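Local coordinates for protein SusD homolog (Bacteroides thetaiotaomicron, PDB 3SGH) that probably binds glycans at the bacterial cell surface as a SusD-like outer-membrane lipoprotein, capturing nutrients for uptake by a partner transporter, at residues Val256-Gly261 with Arg436-Thr441; Ile393-Glu398 with Leu411-Ile416. One frame throughout, in Å; residues are numbered along the deposited sequence. Where two conformers were deposited one is given.

Contact 1 (Val256-Gly261 with Arg436-Thr441); sequences VSYMNG and RIFPAT
Loop-on-helix packing in the alpha-alpha superhelix of a SusD-like protein joins S257 and Y258, in the middle of helix 253-261, to R436 and F438 in the long loop between helices 424-432 and 461-466. The example illustrates how one aromatic side chain can bridge a gap that the backbones leave wide: the closest CA atoms, those of Y258 and R436, are 9.9 Å apart. The tyrosine spans it with its outer end. The two side chains cross at about a right angle, and only the hydroxyl reaches the arginine's root: Y258 OH is 3.5 Å from R436 CB. The carbonyl O of R436 sits at the edge of the tyrosine ring, in its plane. R436 itself runs on past the contact as an extended chain, and through NE it forms a salt bridge with E408. W415 of helix 403-417 meets the tyrosine ring edge to face. F438 enters from the loop with CG anti to its carbonyl carbon (chi1 -63°), a torsion that brings the outer part of the ring toward the helix. There F438 CE1 approaches Y258 CE1 obliquely at 4.3 Å, while F438 CZ rests 4.1 Å from S257 CB. S257 meets the ring with CB, while OG is hydrogen-bonded to A253 O, one turn back in the helix. A water completes the junction, hydrogen-bonded to Y258 OH at 2.9 Å and accepting the backbone N-H of R436, with 3.2 Å between its oxygen and R436 N.

Contact 2 (Ile393-Glu398 with Leu411-Ile416); sequences ITIKWE and LTQKWI
I393 and T412 meet where the loop leading into helix 403-417 runs back alongside that same helix. Their CA atoms are 8.2 Å apart, and the two side chains run antiparallel past each other. The isoleucine makes contact through its methyl branch. With CG1 anti to the backbone N (chi1 -153°), CG2 is placed between the backbone N and the carbonyl carbon and faces the helix, whereas the ethyl branch leads away. That methyl lies 3.8 Å from T412 OG1 and 4.2 Å from T412 CG2, so it rests against both arms of the threonine. The hydroxyl is not left seeking a partner in this apolar company, since OG1 bonds E408 O one turn earlier in the helix. One residue on, T394 turns its CB away from the helix, and the next touching side chain is I395. I395 CA is 7.9 Å from Q413 CA, and the chains cross obliquely, with I395 CG1 set 3.9 Å from Q413 NE2. The glutamine reaches this place by a bend in its chain (chi2 -67°), which folds the amide rather than sending it straight out. Although buried, the amide is satisfied at both ends: NE2 bonds Y363 OH and OE1 accepts from R266 NH2, two partners that should fix which way round the group lies. Further along the loop, W397 packs on R409 and V410 of helix 403-417 and on helix 340-354, where its ring meets that of Y344. The pairing is a short-range return, with only twelve residues between the segments, in which an irregular chain lays aliphatic groups over polar helix side chains whose hydrogen bonds are made with other residues, here within the alpha-alpha superhelix of a SusD-like protein.

Helix 403-417 unites the two contacts, whose centres lie about 14 Å apart. Both are buried loop-on-helix junctions, but contact 1 spans 174 intervening residues and contact 2 only twelve, all of which fall within that longer interval. They touch directly: T412 CG2, which faces I393, also lies 3.7 Å from Y258 CE2. A second meeting point is the selenium of M259, 4.0 Å from I416 CG2. Their chemistry differs: contact 1 relies on aromatic rings and a bridging water beside a partly exposed arginine, whereas contact 2 sets aliphatic branches against polar side chains that spend their hydrogen bonds on other residues.

Contact 1 (Val256-Gly261 with Arg436-Thr441)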
ATOM      1  N   VAL A 256      -1.269  14.155  -8.068  1.00 12.44           N
ATOM      2  CA  VAL A 256      -2.065  15.334  -8.462  1.00 13.36           C
ATOM      3  C   VAL A 256      -1.753  15.711  -9.921  1.00 13.77           C
ATOM      4  O   VAL A 256      -2.642  15.994 -10.715  1.00 14.06           O
ATOM      5  CB  VAL A 256      -1.831  16.550  -7.513  1.00 13.79           C
ATOM      6  CG1 VAL A 256      -2.597  17.772  -8.014  1.00 15.62           C
ATOM      7  CG2 VAL A 256      -2.236  16.167  -6.034  1.00 13.62           C
ATOM      8  N   SER A 257      -0.474  15.739 -10.285  1.00 13.29           N
ATOM      9  CA  SER A 257      -0.061  16.042 -11.677  1.00 14.35           C
ATOM     10  C   SER A 257      -0.555  15.021 -12.709  1.00 14.28           C
ATOM     11  O   SER A 257      -1.003  15.388 -13.822  1.00 13.55           O
ATOM     12  CB  SER A 257       1.472  16.158 -11.768  1.00 14.79           C
ATOM     13  OG  SER A 257       1.879  17.299 -11.042  1.00 17.81           O
ATOM     14  N   TYR A 258      -0.497  13.736 -12.392  1.00 14.17           N
ATOM     15  CA  TYR A 258      -1.079  12.771 -13.319  1.00 13.96           C
ATOM     16  C   TYR A 258      -2.579  13.090 -13.531  1.00 14.49           C
ATOM     17  O   TYR A 258      -3.086  13.151 -14.659  1.00 15.37           O
ATOM     18  CB  TYR A 258      -0.975  11.357 -12.783  1.00 13.89           C
ATOM     19  CG  TYR A 258       0.298  10.560 -13.157  1.00 12.84           C
ATOM     20  CD1 TYR A 258       1.515  10.774 -12.543  1.00 13.06           C
ATOM     21  CD2 TYR A 258       0.216   9.565 -14.113  1.00 16.27           C
ATOM     22  CE1 TYR A 258       2.637   9.978 -12.869  1.00 15.70           C
ATOM     23  CE2 TYR A 258       1.294   8.793 -14.423  1.00 16.82           C
ATOM     24  CZ  TYR A 258       2.501   9.009 -13.819  1.00 16.30           C
ATOM     25  OH  TYR A 258       3.544   8.174 -14.132  1.00 19.68           O
HETATM   26  N   MSE A 259      -3.292  13.291 -12.430  1.00 14.33           N
HETATM   27  CA  MSE A 259      -4.727  13.571 -12.475  1.00 14.36           C
HETATM   28  C   MSE A 259      -5.111  14.933 -13.086  1.00 15.19           C
HETATM   29  O   MSE A 259      -6.137  15.034 -13.765  1.00 15.62           O
HETATM   30  CB  MSE A 259      -5.293  13.390 -11.074  1.00 14.22           C
HETATM   31  CG  MSE A 259      -5.222  11.925 -10.619  1.00 13.72           C
HETATM   32 SE   MSE A 259      -5.895  11.666  -8.833  0.75 11.46          SE
HETATM   33  CE  MSE A 259      -7.809  11.782  -9.253  1.00 15.09           C
ATOM     34  N   ASN A 260      -4.271  15.951 -12.931  1.00 14.98           N
ATOM     35  CA  ASN A 260      -4.486  17.243 -13.603  1.00 15.60           C
ATOM     36  C   ASN A 260      -4.371  17.068 -15.140  1.00 17.07           C
ATOM     37  O   ASN A 260      -5.196  17.584 -15.898  1.00 17.08           O
ATOM     38  CB  ASN A 260      -3.501  18.306 -13.121  1.00 16.32           C
ATOM     39  CG  ASN A 260      -3.916  18.970 -11.810  1.00 16.29           C
ATOM     40  OD1 ASN A 260      -5.091  18.991 -11.451  1.00 15.93           O
ATOM     41  ND2 ASN A 260      -2.946  19.582 -11.129  1.00 15.94           N
ATOM     42  N   GLY A 261      -3.367  16.308 -15.575  1.00 16.31           N
ATOM     43  CA  GLY A 261      -3.157  16.047 -17.006  1.00 17.31           C
ATOM     44  C   GLY A 261      -4.354  15.349 -17.608  1.00 17.00           C
ATOM     45  O   GLY A 261      -4.739  15.637 -18.743  1.00 17.82           O
ATOM     46  N   ARG A 436       5.174   5.589 -12.820  1.00 16.02           N
ATOM     47  CA  ARG A 436       6.427   6.323 -12.798  1.00 16.79           C
ATOM     48  C   ARG A 436       6.412   7.419 -11.731  1.00 17.67           C
ATOM     49  O   ARG A 436       6.274   8.619 -12.008  1.00 19.02           O
ATOM     50  CB  ARG A 436       6.758   6.885 -14.165  1.00 17.46           C
ATOM     51  CG  ARG A 436       6.656   5.868 -15.303  1.00 19.34           C
ATOM     52  CD  ARG A 436       7.107   6.486 -16.583  1.00 20.31           C
ATOM     53  NE  ARG A 436       6.746   5.664 -17.745  1.00 20.78           N
ATOM     54  CZ  ARG A 436       7.600   5.193 -18.657  1.00 22.96           C
ATOM     55  NH1 ARG A 436       8.901   5.430 -18.570  1.00 22.30           N
ATOM     56  NH2 ARG A 436       7.144   4.479 -19.672  1.00 23.14           N
ATOM     57  N   ILE A 437       6.610   6.972 -10.497  1.00 17.28           N
ATOM     58  CA  ILE A 437       6.559   7.836  -9.308  0.50 16.96           C
ATOM     59  C   ILE A 437       7.699   8.841  -9.314  1.00 17.05           C
ATOM     60  O   ILE A 437       8.877   8.482  -9.551  1.00 17.12           O
ATOM     61  CB  ILE A 437       6.650   7.003  -8.005  0.50 17.13           C
ATOM     62  CG1 ILE A 437       5.496   6.010  -7.918  0.50 16.56           C
ATOM     63  CG2 ILE A 437       6.680   7.898  -6.790  0.50 16.08           C
ATOM     64  CD1 ILE A 437       4.127   6.677  -8.191  0.50 18.41           C
ATOM     65  N   PHE A 438       7.370  10.101  -9.086  1.00 17.14           N
ATOM     66  CA  PHE A 438       8.392  11.138  -9.054  1.00 16.88           C
ATOM     67  C   PHE A 438       9.410  10.885  -7.931  1.00 16.95           C
ATOM     68  O   PHE A 438       9.032  10.819  -6.757  1.00 16.52           O
ATOM     69  CB  PHE A 438       7.782  12.503  -8.786  1.00 17.20           C
ATOM     70  CG  PHE A 438       6.815  13.012  -9.822  1.00 17.12           C
ATOM     71  CD1 PHE A 438       6.523  12.336 -10.987  1.00 19.31           C
ATOM     72  CD2 PHE A 438       6.268  14.286  -9.635  1.00 17.36           C
ATOM     73  CE1 PHE A 438       5.605  12.894 -11.911  1.00 16.71           C
ATOM     74  CE2 PHE A 438       5.409  14.837 -10.529  1.00 18.93           C
ATOM     75  CZ  PHE A 438       5.073  14.168 -11.671  1.00 18.71           C
ATOM     76  N   PRO A 439      10.700  10.821  -8.280  1.00 17.18           N
ATOM     77  CA  PRO A 439      11.727  10.631  -7.237  1.00 17.33           C
ATOM     78  C   PRO A 439      11.992  11.939  -6.514  1.00 17.08           C
ATOM     79  O   PRO A 439      11.529  12.995  -6.949  1.00 16.28           O
ATOM     80  CB  PRO A 439      12.958  10.262  -8.045  1.00 18.70           C
ATOM     81  CG  PRO A 439      12.798  11.046  -9.315  1.00 20.32           C
ATOM     82  CD  PRO A 439      11.303  10.943  -9.624  1.00 18.55           C
ATOM     83  N   ALA A 440      12.757  11.873  -5.434  1.00 15.71           N
ATOM     84  CA  ALA A 440      13.295  13.031  -4.771  1.00 15.41           C
ATOM     85  C   ALA A 440      14.097  13.875  -5.774  1.00 15.43           C
ATOM     86  O   ALA A 440      14.651  13.337  -6.756  1.00 14.95           O
ATOM     87  CB  ALA A 440      14.192  12.573  -3.606  1.00 14.89           C
ATOM     88  N   THR A 441      14.216  15.171  -5.490  1.00 15.86           N
ATOM     89  CA  THR A 441      15.124  16.030  -6.235  1.00 16.44           C
ATOM     90  C   THR A 441      16.586  15.551  -6.104  1.00 17.48           C
ATOM     91  O   THR A 441      17.407  15.759  -7.010  1.00 18.11           O
ATOM     92  CB  THR A 441      15.010  17.521  -5.832  1.00 16.39           C
ATOM     93  OG1 THR A 441      15.260  17.654  -4.414  1.00 15.56           O
ATOM     94  CG2 THR A 441      13.629  18.079  -6.236  1.00 15.90           C
TER
HETATM   95  O   HOH W   1       2.898   5.480 -15.113  1.00 15.44           O

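Contact 2 (Ile393-Glu398 with Leu411-Ile416)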
ATOM      1  N   ILE A 393       1.268   7.951 -20.911  1.00 18.21           N
ATOM      2  CA  ILE A 393       0.209   6.953 -21.063  1.00 17.93           C
ATOM      3  C   ILE A 393      -1.175   7.597 -21.046  1.00 18.85           C
ATOM      4  O   ILE A 393      -1.510   8.393 -20.164  1.00 18.04           O
ATOM      5  CB  ILE A 393       0.365   5.776 -20.033  1.00 18.64           C
ATOM      6  CG1 ILE A 393      -0.244   4.468 -20.545  1.00 17.61           C
ATOM      7  CG2 ILE A 393      -0.179   6.149 -18.657  1.00 18.31           C
ATOM      8  CD1 ILE A 393       0.503   3.830 -21.799  1.00 21.68           C
ATOM      9  N   THR A 394      -1.996   7.244 -22.029  1.00 18.32           N
ATOM     10  CA  THR A 394      -3.335   7.765 -22.142  1.00 18.76           C
ATOM     11  C   THR A 394      -4.333   6.800 -21.523  1.00 18.65           C
ATOM     12  O   THR A 394      -4.000   5.664 -21.217  1.00 18.50           O
ATOM     13  CB  THR A 394      -3.686   8.005 -23.646  1.00 18.69           C
ATOM     14  OG1 THR A 394      -3.518   6.783 -24.373  1.00 20.82           O
ATOM     15  CG2 THR A 394      -2.784   9.095 -24.231  1.00 22.02           C
ATOM     16  N   ILE A 395      -5.576   7.240 -21.357  1.00 19.04           N
ATOM     17  CA  ILE A 395      -6.573   6.456 -20.633  1.00 17.90           C
ATOM     18  C   ILE A 395      -7.266   5.368 -21.435  1.00 19.33           C
ATOM     19  O   ILE A 395      -7.352   4.212 -20.995  1.00 18.45           O
ATOM     20  CB  ILE A 395      -7.672   7.382 -20.075  1.00 18.79           C
ATOM     21  CG1 ILE A 395      -7.075   8.465 -19.128  1.00 19.50           C
ATOM     22  CG2 ILE A 395      -8.808   6.545 -19.357  1.00 18.37           C
ATOM     23  CD1 ILE A 395      -7.927   9.728 -19.062  1.00 18.95           C
ATOM     24  N   LYS A 396      -7.770   5.731 -22.620  1.00 19.67           N
ATOM     25  CA  LYS A 396      -8.538   4.783 -23.444  0.50 20.53           C
ATOM     26  C   LYS A 396      -7.730   3.535 -23.740  1.00 19.82           C
ATOM     27  O   LYS A 396      -6.572   3.618 -24.163  1.00 19.71           O
ATOM     28  CB  LYS A 396      -8.968   5.412 -24.777  0.50 21.02           C
ATOM     29  CG  LYS A 396      -9.837   4.516 -25.692  0.50 23.55           C
ATOM     30  CD  LYS A 396      -9.445   4.706 -27.162  0.50 26.78           C
ATOM     31  CE  LYS A 396     -10.588   4.404 -28.134  0.50 27.67           C
ATOM     32  NZ  LYS A 396     -11.287   3.100 -27.880  0.50 27.55           N
ATOM     33  N   TRP A 397      -8.348   2.389 -23.527  1.00 19.82           N
ATOM     34  CA  TRP A 397      -7.741   1.107 -23.826  1.00 21.29           C
ATOM     35  C   TRP A 397      -7.471   0.969 -25.324  1.00 23.48           C
ATOM     36  O   TRP A 397      -8.324   1.308 -26.151  1.00 23.23           O
ATOM     37  CB  TRP A 397      -8.609  -0.050 -23.376  1.00 20.51           C
ATOM     38  CG  TRP A 397      -7.858  -1.328 -23.486  1.00 20.54           C
ATOM     39  CD1 TRP A 397      -7.896  -2.222 -24.514  1.00 22.37           C
ATOM     40  CD2 TRP A 397      -6.896  -1.822 -22.560  1.00 20.91           C
ATOM     41  NE1 TRP A 397      -7.028  -3.252 -24.268  1.00 22.38           N
ATOM     42  CE2 TRP A 397      -6.405  -3.026 -23.069  1.00 21.77           C
ATOM     43  CE3 TRP A 397      -6.415  -1.371 -21.330  1.00 21.89           C
ATOM     44  CZ2 TRP A 397      -5.453  -3.764 -22.406  1.00 20.29           C
ATOM     45  CZ3 TRP A 397      -5.480  -2.107 -20.681  1.00 23.28           C
ATOM     46  CH2 TRP A 397      -5.003  -3.285 -21.211  1.00 22.84           C
ATOM     47  N   GLU A 398      -6.265   0.504 -25.628  1.00 24.80           N
ATOM     48  CA  GLU A 398      -5.822   0.277 -26.992  0.50 26.60           C
ATOM     49  C   GLU A 398      -5.415  -1.188 -27.156  1.00 27.39           C
ATOM     50  O   GLU A 398      -4.404  -1.608 -26.614  1.00 25.84           O
ATOM     51  CB  GLU A 398      -4.647   1.197 -27.293  0.50 26.90           C
ATOM     52  CG  GLU A 398      -4.935   2.672 -27.000  0.50 28.45           C
ATOM     53  CD  GLU A 398      -3.879   3.606 -27.530  0.50 29.70           C
ATOM     54  OE1 GLU A 398      -2.688   3.372 -27.225  0.50 32.90           O
ATOM     55  OE2 GLU A 398      -4.249   4.588 -28.221  0.50 28.66           O
ATOM     56  N   LEU A 411      -1.459  -0.398 -14.556  1.00 14.38           N
ATOM     57  CA  LEU A 411      -0.899  -0.012 -13.275  1.00 14.37           C
ATOM     58  C   LEU A 411      -1.030   1.466 -12.930  1.00 15.27           C
ATOM     59  O   LEU A 411      -1.150   1.817 -11.746  1.00 16.06           O
ATOM     60  CB  LEU A 411       0.563  -0.459 -13.182  1.00 14.31           C
ATOM     61  CG  LEU A 411       0.687  -1.961 -13.269  1.00 17.38           C
ATOM     62  CD1 LEU A 411       2.157  -2.349 -13.079  1.00 14.05           C
ATOM     63  CD2 LEU A 411      -0.206  -2.636 -12.240  1.00 15.19           C
ATOM     64  N   THR A 412      -1.055   2.339 -13.924  1.00 15.54           N
ATOM     65  CA  THR A 412      -1.341   3.763 -13.666  1.00 14.70           C
ATOM     66  C   THR A 412      -2.775   3.990 -13.154  1.00 15.14           C
ATOM     67  O   THR A 412      -2.980   4.708 -12.150  1.00 14.87           O
ATOM     68  CB  THR A 412      -1.032   4.634 -14.905  1.00 15.09           C
ATOM     69  OG1 THR A 412       0.343   4.444 -15.255  1.00 15.06           O
ATOM     70  CG2 THR A 412      -1.271   6.143 -14.611  1.00 15.29           C
ATOM     71  N   GLN A 413      -3.786   3.459 -13.851  1.00 14.39           N
ATOM     72  CA  GLN A 413      -5.174   3.581 -13.365  1.00 14.73           C
ATOM     73  C   GLN A 413      -5.358   2.816 -12.039  1.00 15.04           C
ATOM     74  O   GLN A 413      -6.086   3.252 -11.164  1.00 15.25           O
ATOM     75  CB  GLN A 413      -6.192   3.151 -14.413  1.00 15.16           C
ATOM     76  CG  GLN A 413      -6.271   4.114 -15.562  1.00 16.23           C
ATOM     77  CD  GLN A 413      -6.852   5.474 -15.143  1.00 15.67           C
ATOM     78  OE1 GLN A 413      -7.669   5.535 -14.269  1.00 15.60           O
ATOM     79  NE2 GLN A 413      -6.388   6.548 -15.756  1.00 15.81           N
ATOM     80  N   LYS A 414      -4.670   1.696 -11.882  1.00 14.89           N
ATOM     81  CA  LYS A 414      -4.751   0.989 -10.600  1.00 14.51           C
ATOM     82  C   LYS A 414      -4.256   1.882  -9.463  1.00 14.37           C
ATOM     83  O   LYS A 414      -4.838   1.924  -8.353  1.00 12.54           O
ATOM     84  CB  LYS A 414      -3.939  -0.291 -10.641  1.00 14.53           C
ATOM     85  CG  LYS A 414      -3.888  -1.050  -9.320  1.00 15.33           C
ATOM     86  CD  LYS A 414      -2.867  -2.208  -9.456  1.00 18.10           C
ATOM     87  CE  LYS A 414      -2.609  -2.963  -8.199  1.00 20.52           C
ATOM     88  NZ  LYS A 414      -1.469  -3.903  -8.353  1.00 20.29           N
ATOM     89  N   TRP A 415      -3.136   2.564  -9.732  1.00 14.72           N
ATOM     90  CA  TRP A 415      -2.493   3.430  -8.753  1.00 14.19           C
ATOM     91  C   TRP A 415      -3.379   4.621  -8.396  1.00 13.50           C
ATOM     92  O   TRP A 415      -3.533   4.947  -7.213  1.00 12.88           O
ATOM     93  CB  TRP A 415      -1.146   3.853  -9.299  1.00 14.31           C
ATOM     94  CG  TRP A 415      -0.501   4.977  -8.575  1.00 14.77           C
ATOM     95  CD1 TRP A 415      -0.015   4.971  -7.298  1.00 13.81           C
ATOM     96  CD2 TRP A 415      -0.188   6.245  -9.132  1.00 14.91           C
ATOM     97  NE1 TRP A 415       0.595   6.179  -7.037  1.00 13.68           N
ATOM     98  CE2 TRP A 415       0.466   6.988  -8.145  1.00 14.07           C
ATOM     99  CE3 TRP A 415      -0.419   6.840 -10.375  1.00 13.55           C
ATOM    100  CZ2 TRP A 415       0.891   8.283  -8.368  1.00 14.06           C
ATOM    101  CZ3 TRP A 415       0.053   8.105 -10.594  1.00 16.19           C
ATOM    102  CH2 TRP A 415       0.684   8.809  -9.611  1.00 16.85           C
ATOM    103  N   ILE A 416      -4.069   5.175  -9.394  1.00 13.43           N
ATOM    104  CA  ILE A 416      -4.986   6.276  -9.142  1.00 13.07           C
ATOM    105  C   ILE A 416      -6.174   5.782  -8.328  1.00 14.10           C
ATOM    106  O   ILE A 416      -6.588   6.425  -7.373  1.00 14.38           O
ATOM    107  CB  ILE A 416      -5.501   6.909 -10.454  1.00 12.95           C
ATOM    108  CG1 ILE A 416      -4.347   7.610 -11.119  1.00 14.88           C
ATOM    109  CG2 ILE A 416      -6.629   7.938 -10.183  1.00 13.89           C
ATOM    110  CD1 ILE A 416      -4.668   8.065 -12.614  1.00 14.28           C
TER